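Long-range contacts in carbohydrate kinase, FGGY (Novosphingobium aromaticivorans, PDB 3H6E), which probably transfers a phosphate group to a sugar or related polyol, as other FGGY-family carbohydrate kinases do: residues A[84-89]-A[155-159]; A[148-154]-A[164-170]; A[204-210]-A[225-231]. One frame throughout, in Å; residues are numbered along the deposited sequence.

Of the three contacts, contact 1 opens first, at hairpin 84-89, and closes a loop of 65 residues, nearly half of it helical, when this hairpin meets 155-159. Before that loop closes, 148-154 has already opened contact 2, which ends at 164-170, so the two contacts cross along the chain. They share helix 152-159 and a small antiparallel sheet in which strands 81-85 and 148-151 are neighbours. Contact 3 follows in series: the chain turns back through helix 213-219 and pairs 204-210 with 225-231 at one border of the six-stranded sheet. Ala157 from contact 1 and Gln154 and Glu167 from contact 2 pack against 227-230, setting helix 152-159 and the start of helix 168-171 against the large sheet.

Contact 1: A[84-89]-A[155-159]; sequences LTDGRL and YWAWF
The tight beta-hairpin that joins strands 81-85 and 88-89 rests on helix 152-159, with Leu84, Gly87 and Leu89 meeting the rings of Tyr155 and Trp158. Leu84 CD1 sits over one face of the Trp158 indole, 3.7 Å from the centroid of its five-membered ring and 18° off the normal, a CH-pi contact. Leu84 and Trp158 lie alongside each other, pointing opposite ways, and the indole reaches the hairpin because Trp158 CG stands anti to the backbone N (chi1 160°). At the indole edge, close to the ring plane, the carbonyl Gly87 O approaches CZ2 of Trp158 at 3.3 Å. The hairpin presents that oxygen through a type I' turn from Thr85 to Arg88, in which Asp86 and Gly87 both have positive phi; Arg88 N bonds back to Thr85 O, while the reverse bond from Thr85 N is weak. Strand 81-85 is the middle one of a three-stranded antiparallel sheet, bonded through Leu84 to Thr148 of strand 148-151. Both strands of the hairpin also reach Tyr155, around CE1 and OH. Leu84 CD2 lies at the edge of the phenol ring, 4.3 Å from Tyr155 CE1. Leu89 crosses Tyr155 at about a right angle, with its CD1 3.8 Å from Tyr155 CE1 and its CD2 3.7 Å from Tyr155 OH. Leu89 also touches Ala50 of helix 50-63, and Trp158 packs on Ala164.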
ATOM      1  N   LEU A  84     -15.578  -5.358  18.576  1.00 31.67           N
ATOM      2  CA  LEU A  84     -16.840  -6.060  18.756  1.00 33.43           C
ATOM      3  C   LEU A  84     -17.121  -6.252  20.239  1.00 32.25           C
ATOM      4  O   LEU A  84     -16.350  -6.904  20.939  1.00 31.19           O
ATOM      5  CB  LEU A  84     -16.801  -7.425  18.064  1.00 33.94           C
ATOM      6  CG  LEU A  84     -16.256  -7.479  16.638  1.00 31.27           C
ATOM      7  CD1 LEU A  84     -16.243  -8.912  16.135  1.00 30.36           C
ATOM      8  CD2 LEU A  84     -17.068  -6.585  15.712  1.00 31.85           C
ATOM      9  N   THR A  85     -18.220  -5.674  20.714  1.00 34.17           N
ATOM     10  CA  THR A  85     -18.653  -5.874  22.092  1.00 35.60           C
ATOM     11  C   THR A  85     -19.843  -6.824  22.117  1.00 36.96           C
ATOM     12  O   THR A  85     -20.854  -6.588  21.450  1.00 36.33           O
ATOM     13  CB  THR A  85     -19.035  -4.547  22.776  1.00 35.63           C
ATOM     14  OG1 THR A  85     -18.055  -3.548  22.475  1.00 35.54           O
ATOM     15  CG2 THR A  85     -19.110  -4.731  24.286  1.00 38.20           C
ATOM     16  N   ASP A  86     -19.707  -7.905  22.879  1.00 37.09           N
ATOM     17  CA  ASP A  86     -20.737  -8.941  22.942  1.00 39.26           C
ATOM     18  C   ASP A  86     -21.146  -9.445  21.556  1.00 39.92           C
ATOM     19  O   ASP A  86     -22.331  -9.617  21.269  1.00 42.13           O
ATOM     20  CB  ASP A  86     -21.961  -8.452  23.721  1.00 38.65           C
ATOM     21  CG  ASP A  86     -21.757  -8.513  25.220  1.00 42.88           C
ATOM     22  OD1 ASP A  86     -21.067  -9.443  25.692  1.00 43.84           O
ATOM     23  OD2 ASP A  86     -22.285  -7.630  25.930  1.00 46.18           O
ATOM     24  N   GLY A  87     -20.157  -9.666  20.696  1.00 37.45           N
ATOM     25  CA  GLY A  87     -20.393 -10.294  19.411  1.00 37.29           C
ATOM     26  C   GLY A  87     -21.028  -9.430  18.340  1.00 37.87           C
ATOM     27  O   GLY A  87     -21.502  -9.950  17.332  1.00 40.81           O
ATOM     28  N   ARG A  88     -21.050  -8.118  18.546  1.00 38.95           N
ATOM     29  CA  ARG A  88     -21.526  -7.200  17.511  1.00 38.44           C
ATOM     30  C   ARG A  88     -20.615  -5.981  17.394  1.00 35.89           C
ATOM     31  O   ARG A  88     -19.860  -5.668  18.317  1.00 34.70           O
ATOM     32  CB  ARG A  88     -22.959  -6.744  17.790  1.00 40.37           C
ATOM     33  CG  ARG A  88     -23.060  -5.641  18.835  1.00 45.45           C
ATOM     34  CD  ARG A  88     -24.204  -4.689  18.504  1.00 49.21           C
ATOM     35  NE  ARG A  88     -24.658  -3.940  19.671  1.00 52.61           N
ATOM     36  CZ  ARG A  88     -25.534  -4.410  20.551  1.00 54.92           C
ATOM     37  NH1 ARG A  88     -26.038  -5.628  20.394  1.00 51.98           N
ATOM     38  NH2 ARG A  88     -25.905  -3.667  21.587  1.00 56.83           N
ATOM     39  N   LEU A  89     -20.686  -5.294  16.261  1.00 35.15           N
ATOM     40  CA  LEU A  89     -19.880  -4.096  16.066  1.00 35.51           C
ATOM     41  C   LEU A  89     -20.172  -3.052  17.144  1.00 35.87           C
ATOM     42  O   LEU A  89     -21.285  -2.536  17.243  1.00 35.93           O
ATOM     43  CB  LEU A  89     -20.103  -3.497  14.681  1.00 34.40           C
ATOM     44  CG  LEU A  89     -19.240  -2.257  14.435  1.00 36.96           C
ATOM     45  CD1 LEU A  89     -17.763  -2.648  14.373  1.00 34.67           C
ATOM     46  CD2 LEU A  89     -19.669  -1.515  13.174  1.00 36.18           C
ATOM     47  N   TYR A 155     -12.726  -7.562   9.335  1.00 29.13           N
ATOM     48  CA  TYR A 155     -14.025  -7.209   9.890  1.00 31.02           C
ATOM     49  C   TYR A 155     -15.120  -7.676   8.951  1.00 33.08           C
ATOM     50  O   TYR A 155     -16.182  -8.134   9.376  1.00 35.35           O
ATOM     51  CB  TYR A 155     -14.168  -5.704  10.123  1.00 28.78           C
ATOM     52  CG  TYR A 155     -15.616  -5.325  10.300  1.00 32.04           C
ATOM     53  CD1 TYR A 155     -16.274  -5.582  11.493  1.00 34.04           C
ATOM     54  CD2 TYR A 155     -16.343  -4.761   9.259  1.00 33.88           C
ATOM     55  CE1 TYR A 155     -17.608  -5.262  11.657  1.00 35.82           C
ATOM     56  CE2 TYR A 155     -17.678  -4.435   9.414  1.00 33.39           C
ATOM     57  CZ  TYR A 155     -18.305  -4.688  10.617  1.00 35.79           C
ATOM     58  OH  TYR A 155     -19.633  -4.369  10.790  1.00 41.02           O
ATOM     59  N   TRP A 156     -14.846  -7.557   7.662  1.00 31.10           N
ATOM     60  CA  TRP A 156     -15.829  -7.890   6.653  1.00 32.84           C
ATOM     61  C   TRP A 156     -15.975  -9.396   6.502  1.00 32.75           C
ATOM     62  O   TRP A 156     -17.043  -9.889   6.150  1.00 35.70           O
ATOM     63  CB  TRP A 156     -15.472  -7.196   5.340  1.00 33.58           C
ATOM     64  CG  TRP A 156     -15.552  -5.719   5.502  1.00 34.72           C
ATOM     65  CD1 TRP A 156     -14.512  -4.836   5.554  1.00 32.30           C
ATOM     66  CD2 TRP A 156     -16.744  -4.949   5.701  1.00 36.81           C
ATOM     67  NE1 TRP A 156     -14.986  -3.560   5.745  1.00 33.26           N
ATOM     68  CE2 TRP A 156     -16.354  -3.603   5.839  1.00 36.02           C
ATOM     69  CE3 TRP A 156     -18.104  -5.267   5.762  1.00 36.68           C
ATOM     70  CZ2 TRP A 156     -17.277  -2.574   6.032  1.00 36.80           C
ATOM     71  CZ3 TRP A 156     -19.017  -4.248   5.956  1.00 38.53           C
ATOM     72  CH2 TRP A 156     -18.599  -2.917   6.090  1.00 37.85           C
ATOM     73  N   ALA A 157     -14.901 -10.122   6.792  1.00 31.62           N
ATOM     74  CA  ALA A 157     -14.947 -11.580   6.770  1.00 33.67           C
ATOM     75  C   ALA A 157     -15.711 -12.133   7.976  1.00 33.86           C
ATOM     76  O   ALA A 157     -16.078 -13.300   7.996  1.00 34.75           O
ATOM     77  CB  ALA A 157     -13.542 -12.170   6.698  1.00 28.66           C
ATOM     78  N   TRP A 158     -15.949 -11.287   8.975  1.00 34.18           N
ATOM     79  CA  TRP A 158     -16.734 -11.671  10.148  1.00 33.20           C
ATOM     80  C   TRP A 158     -18.177 -11.232   9.944  1.00 34.76           C
ATOM     81  O   TRP A 158     -19.106 -11.797  10.523  1.00 35.17           O
ATOM     82  CB  TRP A 158     -16.152 -11.031  11.411  1.00 31.49           C
ATOM     83  CG  TRP A 158     -17.104 -10.959  12.571  1.00 33.16           C
ATOM     84  CD1 TRP A 158     -17.174 -11.820  13.631  1.00 33.48           C
ATOM     85  CD2 TRP A 158     -18.114  -9.965  12.795  1.00 32.70           C
ATOM     86  NE1 TRP A 158     -18.169 -11.428  14.495  1.00 32.55           N
ATOM     87  CE2 TRP A 158     -18.761 -10.293  14.007  1.00 32.40           C
ATOM     88  CE3 TRP A 158     -18.539  -8.835  12.087  1.00 34.38           C
ATOM     89  CZ2 TRP A 158     -19.806  -9.528  14.528  1.00 32.05           C
ATOM     90  CZ3 TRP A 158     -19.582  -8.075  12.608  1.00 34.76           C
ATOM     91  CH2 TRP A 158     -20.201  -8.428  13.816  1.00 31.09           C
ATOM     92  N   PHE A 159     -18.343 -10.208   9.115  1.00 35.82           N
ATOM     93  CA  PHE A 159     -19.653  -9.697   8.736  1.00 36.98           C
ATOM     94  C   PHE A 159     -20.431 -10.775   7.990  1.00 36.57           C
ATOM     95  O   PHE A 159     -21.649 -10.864   8.104  1.00 35.35           O
ATOM     96  CB  PHE A 159     -19.470  -8.466   7.843  1.00 36.57           C
ATOM     97  CG  PHE A 159     -20.747  -7.757   7.500  1.00 37.80           C
ATOM     98  CD1 PHE A 159     -21.248  -6.764   8.328  1.00 38.61           C
ATOM     99  CD2 PHE A 159     -21.435  -8.064   6.336  1.00 38.31           C
ATOM    100  CE1 PHE A 159     -22.422  -6.104   8.012  1.00 39.45           C
ATOM    101  CE2 PHE A 159     -22.608  -7.408   6.013  1.00 40.66           C
ATOM    102  CZ  PHE A 159     -23.103  -6.425   6.853  1.00 42.42           C
TER

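Contact 2: A[148-154]-A[164-170]; sequences TLLPWAQ and AVSEVTS
One face of the Gln154 amide is covered by the aliphatic part of Glu167, whose CB stands 3.4 Å above Gln154 CD. The two side chains cross obliquely, with the amide and carboxylate planes 57° apart. Glu167 turns its acid end away, since its chain bends at chi2 (-81°), and OE1 accepts from two groups of Thr169: the hydroxyl on its syn side, and the backbone N, 2.8 Å from Glu167 OE1, from above the carboxylate plane. Val165 O touches both Gln154 CB (3.1 Å) and Leu150 CG (3.2 Å), a close fit for a carbonyl against aliphatic carbons. The same leucine sets its CD1 3.4 Å from Ala164 CB. The Pro151 ring meets Ser166 OG through its CD and Ser170 CB through its CB; that serine hydroxyl of Ser166 is hydrogen-bonded to Ala199 O. A water 2.9 Å from Gln154 O takes a weak bond from Val165 N. Strand 148-151 and the start of helix 152-159 are thereby packed against a returning segment that enters helix 168-171 through a side-chain N-cap, Glu167.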
ATOM      1  N   THR A 148     -13.382  -7.382  21.409  1.00 30.65           N
ATOM      2  CA  THR A 148     -12.523  -8.167  20.546  1.00 28.41           C
ATOM      3  C   THR A 148     -12.026  -7.236  19.455  1.00 28.01           C
ATOM      4  O   THR A 148     -12.813  -6.517  18.843  1.00 28.02           O
ATOM      5  CB  THR A 148     -13.282  -9.335  19.911  1.00 30.43           C
ATOM      6  OG1 THR A 148     -13.623 -10.283  20.928  1.00 29.99           O
ATOM      7  CG2 THR A 148     -12.422 -10.018  18.842  1.00 27.59           C
ATOM      8  N   LEU A 149     -10.719  -7.223  19.232  1.00 28.23           N
ATOM      9  CA  LEU A 149     -10.145  -6.353  18.216  1.00 27.32           C
ATOM     10  C   LEU A 149      -9.862  -7.136  16.945  1.00 26.62           C
ATOM     11  O   LEU A 149      -9.594  -8.337  16.989  1.00 26.79           O
ATOM     12  CB  LEU A 149      -8.890  -5.660  18.739  1.00 24.99           C
ATOM     13  CG  LEU A 149      -9.203  -4.580  19.775  1.00 26.70           C
ATOM     14  CD1 LEU A 149      -7.933  -3.944  20.321  1.00 24.12           C
ATOM     15  CD2 LEU A 149     -10.122  -3.528  19.169  1.00 25.91           C
ATOM     16  N   LEU A 150      -9.914  -6.444  15.813  1.00 26.39           N
ATOM     17  CA  LEU A 150      -9.986  -7.119  14.533  1.00 27.05           C
ATOM     18  C   LEU A 150      -9.783  -6.117  13.398  1.00 26.77           C
ATOM     19  O   LEU A 150     -10.527  -5.140  13.282  1.00 25.82           O
ATOM     20  CB  LEU A 150     -11.355  -7.795  14.429  1.00 27.99           C
ATOM     21  CG  LEU A 150     -11.661  -8.791  13.318  1.00 29.91           C
ATOM     22  CD1 LEU A 150     -12.867  -9.631  13.680  1.00 30.74           C
ATOM     23  CD2 LEU A 150     -11.923  -8.039  12.062  1.00 29.59           C
ATOM     24  N   PRO A 151      -8.766  -6.353  12.555  1.00 26.91           N
ATOM     25  CA  PRO A 151      -8.445  -5.421  11.469  1.00 25.16           C
ATOM     26  C   PRO A 151      -9.632  -5.173  10.539  1.00 25.55           C
ATOM     27  O   PRO A 151     -10.550  -5.986  10.478  1.00 25.29           O
ATOM     28  CB  PRO A 151      -7.320  -6.140  10.713  1.00 25.16           C
ATOM     29  CG  PRO A 151      -6.712  -7.055  11.720  1.00 25.14           C
ATOM     30  CD  PRO A 151      -7.853  -7.509  12.579  1.00 26.45           C
ATOM     31  N   TRP A 152      -9.593  -4.054   9.823  1.00 25.78           N
ATOM     32  CA  TRP A 152     -10.669  -3.631   8.931  1.00 25.35           C
ATOM     33  C   TRP A 152     -11.026  -4.691   7.887  1.00 28.34           C
ATOM     34  O   TRP A 152     -12.195  -5.030   7.708  1.00 29.05           O
ATOM     35  CB  TRP A 152     -10.265  -2.317   8.263  1.00 26.64           C
ATOM     36  CG  TRP A 152     -11.214  -1.771   7.232  1.00 29.02           C
ATOM     37  CD1 TRP A 152     -10.927  -1.489   5.927  1.00 29.19           C
ATOM     38  CD2 TRP A 152     -12.588  -1.408   7.425  1.00 29.66           C
ATOM     39  NE1 TRP A 152     -12.034  -0.979   5.298  1.00 30.86           N
ATOM     40  CE2 TRP A 152     -13.068  -0.920   6.194  1.00 31.22           C
ATOM     41  CE3 TRP A 152     -13.457  -1.452   8.517  1.00 30.69           C
ATOM     42  CZ2 TRP A 152     -14.380  -0.486   6.024  1.00 33.35           C
ATOM     43  CZ3 TRP A 152     -14.759  -1.020   8.345  1.00 33.52           C
ATOM     44  CH2 TRP A 152     -15.207  -0.544   7.109  1.00 32.78           C
ATOM     45  N   ALA A 153     -10.015  -5.221   7.208  1.00 27.18           N
ATOM     46  CA  ALA A 153     -10.237  -6.236   6.187  1.00 27.12           C
ATOM     47  C   ALA A 153     -10.948  -7.463   6.760  1.00 28.91           C
ATOM     48  O   ALA A 153     -11.902  -7.975   6.170  1.00 27.03           O
ATOM     49  CB  ALA A 153      -8.915  -6.635   5.550  1.00 26.03           C
ATOM     50  N   GLN A 154     -10.473  -7.930   7.911  1.00 27.87           N
ATOM     51  CA  GLN A 154     -11.038  -9.114   8.549  1.00 28.32           C
ATOM     52  C   GLN A 154     -12.424  -8.835   9.101  1.00 29.39           C
ATOM     53  O   GLN A 154     -13.210  -9.759   9.317  1.00 29.56           O
ATOM     54  CB  GLN A 154     -10.121  -9.627   9.664  1.00 26.47           C
ATOM     55  CG  GLN A 154      -8.903 -10.366   9.159  1.00 26.44           C
ATOM     56  CD  GLN A 154      -8.093  -9.533   8.186  1.00 26.52           C
ATOM     57  OE1 GLN A 154      -7.978  -9.873   7.010  1.00 26.20           O
ATOM     58  NE2 GLN A 154      -7.546  -8.421   8.669  1.00 25.38           N
ATOM     59  N   ALA A 164     -14.687 -14.098  14.149  1.00 30.11           N
ATOM     60  CA  ALA A 164     -13.683 -13.052  14.222  1.00 30.64           C
ATOM     61  C   ALA A 164     -12.285 -13.644  14.079  1.00 30.72           C
ATOM     62  O   ALA A 164     -11.957 -14.659  14.702  1.00 29.77           O
ATOM     63  CB  ALA A 164     -13.803 -12.296  15.537  1.00 29.78           C
ATOM     64  N   VAL A 165     -11.463 -12.991  13.266  1.00 27.56           N
ATOM     65  CA  VAL A 165     -10.092 -13.422  13.034  1.00 26.95           C
ATOM     66  C   VAL A 165      -9.215 -12.208  12.732  1.00 26.76           C
ATOM     67  O   VAL A 165      -9.721 -11.148  12.372  1.00 28.24           O
ATOM     68  CB  VAL A 165     -10.027 -14.443  11.872  1.00 30.48           C
ATOM     69  CG1 VAL A 165      -8.677 -14.404  11.179  1.00 27.93           C
ATOM     70  CG2 VAL A 165     -10.343 -15.851  12.375  1.00 28.40           C
ATOM     71  N   SER A 166      -7.907 -12.350  12.908  1.00 26.25           N
ATOM     72  CA  SER A 166      -6.977 -11.307  12.489  1.00 26.13           C
ATOM     73  C   SER A 166      -6.066 -11.824  11.385  1.00 25.21           C
ATOM     74  O   SER A 166      -5.900 -13.031  11.221  1.00 26.36           O
ATOM     75  CB  SER A 166      -6.144 -10.813  13.674  1.00 25.60           C
ATOM     76  OG  SER A 166      -6.954 -10.133  14.615  1.00 24.84           O
ATOM     77  N   GLU A 167      -5.482 -10.905  10.625  1.00 24.94           N
ATOM     78  CA  GLU A 167      -4.525 -11.277   9.586  1.00 25.71           C
ATOM     79  C   GLU A 167      -3.275 -10.401   9.687  1.00 24.17           C
ATOM     80  O   GLU A 167      -3.357  -9.221  10.034  1.00 24.68           O
ATOM     81  CB  GLU A 167      -5.168 -11.190   8.198  1.00 24.67           C
ATOM     82  CG  GLU A 167      -4.416 -11.944   7.115  1.00 25.20           C
ATOM     83  CD  GLU A 167      -3.234 -11.159   6.579  1.00 25.49           C
ATOM     84  OE1 GLU A 167      -3.299  -9.911   6.592  1.00 23.45           O
ATOM     85  OE2 GLU A 167      -2.244 -11.788   6.145  1.00 25.12           O
ATOM     86  N   VAL A 168      -2.120 -10.981   9.376  1.00 23.41           N
ATOM     87  CA  VAL A 168      -0.840 -10.352   9.694  1.00 23.49           C
ATOM     88  C   VAL A 168      -0.502  -9.072   8.909  1.00 23.60           C
ATOM     89  O   VAL A 168       0.115  -8.162   9.461  1.00 23.51           O
ATOM     90  CB  VAL A 168       0.327 -11.365   9.585  1.00 22.24           C
ATOM     91  CG1 VAL A 168       0.707 -11.594   8.140  1.00 22.10           C
ATOM     92  CG2 VAL A 168       1.526 -10.875  10.374  1.00 24.81           C
ATOM     93  N   THR A 169      -0.905  -8.995   7.640  1.00 23.83           N
ATOM     94  CA  THR A 169      -0.505  -7.873   6.781  1.00 22.80           C
ATOM     95  C   THR A 169      -1.105  -6.531   7.191  1.00 22.81           C
ATOM     96  O   THR A 169      -0.488  -5.490   6.980  1.00 21.49           O
ATOM     97  CB  THR A 169      -0.811  -8.129   5.285  1.00 24.10           C
ATOM     98  OG1 THR A 169      -2.230  -8.167   5.072  1.00 23.37           O
ATOM     99  CG2 THR A 169      -0.187  -9.435   4.826  1.00 25.38           C
ATOM    100  N   SER A 170      -2.310  -6.548   7.750  1.00 22.72           N
ATOM    101  CA  SER A 170      -2.907  -5.323   8.264  1.00 22.37           C
ATOM    102  C   SER A 170      -2.174  -4.882   9.526  1.00 22.51           C
ATOM    103  O   SER A 170      -1.987  -3.692   9.757  1.00 23.27           O
ATOM    104  CB  SER A 170      -4.397  -5.508   8.553  1.00 24.44           C
ATOM    105  OG  SER A 170      -5.163  -5.521   7.361  1.00 24.63           O
TER
HETATM  106  O   HOH W   1     -12.647 -12.128  10.819  1.00 26.67           O

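Contact 3: A[204-210]-A[225-231]; sequences AGDTVGA and VQVLAGL
Val227 O is held by two consecutive residues of the opposite strand: Val208 N donates to it at 2.7 Å with an N-H...O angle of 141°, and Thr207 CA adds a CA-H...O contact. Gly209 O in turn accepts from Val227 N at 2.9 Å in an almost straight bond (178°) that arrives nearly along the C=O axis. Val208 and Gly209 thus both face Val227, which makes a classic beta bulge and shifts the register by one between the Thr207-Leu228 and Gly209-Val227 pairs. Gly209 adopts backbone angles, with a positive phi, that favour glycine. Before the bulge, Asp206 O accepts from Ala229 N at 3.1 Å, with the donor tilted from the carbonyl plane, and also receives the CA-H of Leu228. Ala204 O takes Gly230 N at 3.0 Å on a lone pair in the carbonyl plane, extending the pairing past the strand ends.

The bulge turns Val208 toward 225-231. Its CG2, anti to the carbonyl carbon, packs on the backbone of Ala229, 3.3 Å from Ala229 N, while Val208 CG1 approaches Ala157 of helix 152-159. Leu228 lies along the loop before strand 207-210, its CG 3.4 Å from Gly205 O, and also touches Ile433 of helix 430-433. On its other flank, strand 226-232 bonds to strand 71-76 through Gln226 and Leu228 with Ile72. Strands 207-210 and 226-228 run antiparallel, with 155° between their directions, and 207-210 is the outermost strand, beside the last parallel strand of the ribonuclease H-like sheet characteristic of actin-like ATPase domains, to which the FGGY kinases belong.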
ATOM      1  N   ALA A 204      -4.015 -15.177   5.549  1.00 31.26           N
ATOM      2  CA  ALA A 204      -4.917 -14.511   4.604  1.00 29.07           C
ATOM      3  C   ALA A 204      -5.697 -15.466   3.700  1.00 30.34           C
ATOM      4  O   ALA A 204      -6.846 -15.196   3.343  1.00 31.18           O
ATOM      5  CB  ALA A 204      -4.139 -13.497   3.759  1.00 26.91           C
ATOM      6  N   GLY A 205      -5.071 -16.578   3.327  1.00 30.17           N
ATOM      7  CA  GLY A 205      -5.695 -17.534   2.432  1.00 31.16           C
ATOM      8  C   GLY A 205      -6.523 -18.596   3.132  1.00 32.86           C
ATOM      9  O   GLY A 205      -7.237 -19.361   2.478  1.00 32.04           O
ATOM     10  N   ASP A 206      -6.422 -18.655   4.458  1.00 30.95           N
ATOM     11  CA  ASP A 206      -7.199 -19.603   5.247  1.00 30.63           C
ATOM     12  C   ASP A 206      -8.677 -19.324   5.086  1.00 30.21           C
ATOM     13  O   ASP A 206      -9.069 -18.211   4.755  1.00 31.77           O
ATOM     14  CB  ASP A 206      -6.835 -19.515   6.729  1.00 31.08           C
ATOM     15  CG  ASP A 206      -5.503 -20.154   7.036  1.00 31.11           C
ATOM     16  OD1 ASP A 206      -5.049 -20.987   6.224  1.00 31.66           O
ATOM     17  OD2 ASP A 206      -4.910 -19.825   8.088  1.00 31.37           O
ATOM     18  N   THR A 207      -9.494 -20.342   5.327  1.00 33.25           N
ATOM     19  CA  THR A 207     -10.939 -20.178   5.294  1.00 32.94           C
ATOM     20  C   THR A 207     -11.430 -19.748   6.668  1.00 34.11           C
ATOM     21  O   THR A 207     -11.217 -20.451   7.658  1.00 36.52           O
ATOM     22  CB  THR A 207     -11.653 -21.484   4.904  1.00 34.28           C
ATOM     23  OG1 THR A 207     -11.182 -21.929   3.625  1.00 36.34           O
ATOM     24  CG2 THR A 207     -13.152 -21.262   4.840  1.00 35.00           C
ATOM     25  N   VAL A 208     -12.070 -18.588   6.731  1.00 35.25           N
ATOM     26  CA  VAL A 208     -12.654 -18.120   7.979  1.00 36.09           C
ATOM     27  C   VAL A 208     -13.863 -18.982   8.316  1.00 36.34           C
ATOM     28  O   VAL A 208     -14.093 -19.326   9.475  1.00 37.91           O
ATOM     29  CB  VAL A 208     -13.080 -16.643   7.894  1.00 34.74           C
ATOM     30  CG1 VAL A 208     -13.659 -16.181   9.224  1.00 34.56           C
ATOM     31  CG2 VAL A 208     -11.899 -15.781   7.502  1.00 31.53           C
ATOM     32  N   GLY A 209     -14.629 -19.337   7.291  1.00 36.12           N
ATOM     33  CA  GLY A 209     -15.775 -20.206   7.473  1.00 37.13           C
ATOM     34  C   GLY A 209     -16.792 -20.076   6.360  1.00 37.70           C
ATOM     35  O   GLY A 209     -16.582 -19.342   5.395  1.00 37.62           O
ATOM     36  N   ALA A 210     -17.899 -20.798   6.495  1.00 39.62           N
ATOM     37  CA  ALA A 210     -18.975 -20.737   5.519  1.00 39.09           C
ATOM     38  C   ALA A 210     -19.797 -19.469   5.710  1.00 38.83           C
ATOM     39  O   ALA A 210     -19.822 -18.889   6.792  1.00 36.75           O
ATOM     40  CB  ALA A 210     -19.858 -21.963   5.627  1.00 37.16           C
ATOM     41  N   VAL A 225     -20.737 -21.242   0.367  1.00 41.43           N
ATOM     42  CA  VAL A 225     -19.740 -20.234   0.033  1.00 41.97           C
ATOM     43  C   VAL A 225     -18.738 -20.111   1.170  1.00 42.51           C
ATOM     44  O   VAL A 225     -19.120 -20.048   2.340  1.00 42.15           O
ATOM     45  CB  VAL A 225     -20.380 -18.856  -0.231  1.00 42.60           C
ATOM     46  CG1 VAL A 225     -19.301 -17.795  -0.426  1.00 40.04           C
ATOM     47  CG2 VAL A 225     -21.293 -18.916  -1.440  1.00 43.50           C
ATOM     48  N   GLN A 226     -17.455 -20.087   0.821  1.00 39.48           N
ATOM     49  CA  GLN A 226     -16.399 -19.979   1.819  1.00 39.08           C
ATOM     50  C   GLN A 226     -15.771 -18.589   1.835  1.00 38.86           C
ATOM     51  O   GLN A 226     -15.419 -18.042   0.793  1.00 37.60           O
ATOM     52  CB  GLN A 226     -15.325 -21.045   1.589  1.00 38.14           C
ATOM     53  CG  GLN A 226     -15.833 -22.477   1.713  1.00 41.61           C
ATOM     54  CD  GLN A 226     -16.378 -22.794   3.098  1.00 42.00           C
ATOM     55  OE1 GLN A 226     -17.193 -23.702   3.263  1.00 43.41           O
ATOM     56  NE2 GLN A 226     -15.935 -22.044   4.098  1.00 40.94           N
ATOM     57  N   VAL A 227     -15.638 -18.019   3.027  1.00 39.29           N
ATOM     58  CA  VAL A 227     -14.995 -16.723   3.172  1.00 35.29           C
ATOM     59  C   VAL A 227     -13.551 -16.906   3.622  1.00 35.91           C
ATOM     60  O   VAL A 227     -13.265 -17.712   4.505  1.00 35.22           O
ATOM     61  CB  VAL A 227     -15.730 -15.839   4.183  1.00 34.79           C
ATOM     62  CG1 VAL A 227     -15.123 -14.450   4.196  1.00 35.91           C
ATOM     63  CG2 VAL A 227     -17.215 -15.776   3.850  1.00 36.54           C
ATOM     64  N   LEU A 228     -12.641 -16.162   2.999  1.00 36.28           N
ATOM     65  CA  LEU A 228     -11.233 -16.214   3.372  1.00 33.65           C
ATOM     66  C   LEU A 228     -10.896 -15.092   4.343  1.00 31.42           C
ATOM     67  O   LEU A 228     -11.638 -14.117   4.451  1.00 28.83           O
ATOM     68  CB  LEU A 228     -10.344 -16.130   2.131  1.00 31.80           C
ATOM     69  CG  LEU A 228      -9.941 -17.468   1.502  1.00 35.12           C
ATOM     70  CD1 LEU A 228     -11.012 -18.528   1.713  1.00 33.28           C
ATOM     71  CD2 LEU A 228      -9.613 -17.296   0.020  1.00 33.55           C
ATOM     72  N   ALA A 229      -9.784 -15.238   5.055  1.00 30.99           N
ATOM     73  CA  ALA A 229      -9.344 -14.215   5.995  1.00 28.31           C
ATOM     74  C   ALA A 229      -9.237 -12.867   5.294  1.00 27.05           C
ATOM     75  O   ALA A 229      -9.758 -11.862   5.774  1.00 27.43           O
ATOM     76  CB  ALA A 229      -8.015 -14.599   6.615  1.00 26.23           C
ATOM     77  N   GLY A 230      -8.571 -12.854   4.146  1.00 27.56           N
ATOM     78  CA  GLY A 230      -8.390 -11.629   3.394  1.00 27.31           C
ATOM     79  C   GLY A 230      -7.099 -10.938   3.779  1.00 26.89           C
ATOM     80  O   GLY A 230      -6.292 -11.490   4.533  1.00 26.75           O
ATOM     81  N   LEU A 231      -6.902  -9.724   3.278  1.00 24.57           N
ATOM     82  CA  LEU A 231      -5.647  -9.021   3.499  1.00 24.13           C
ATOM     83  C   LEU A 231      -5.748  -7.513   3.333  1.00 24.99           C
ATOM     84  O   LEU A 231      -6.812  -6.968   3.045  1.00 24.99           O
ATOM     85  CB  LEU A 231      -4.562  -9.570   2.570  1.00 25.61           C
ATOM     86  CG  LEU A 231      -4.953  -9.824   1.111  1.00 26.06           C
ATOM     87  CD1 LEU A 231      -5.225  -8.526   0.369  1.00 27.17           C
ATOM     88  CD2 LEU A 231      -3.866 -10.619   0.410  1.00 27.24           C
TER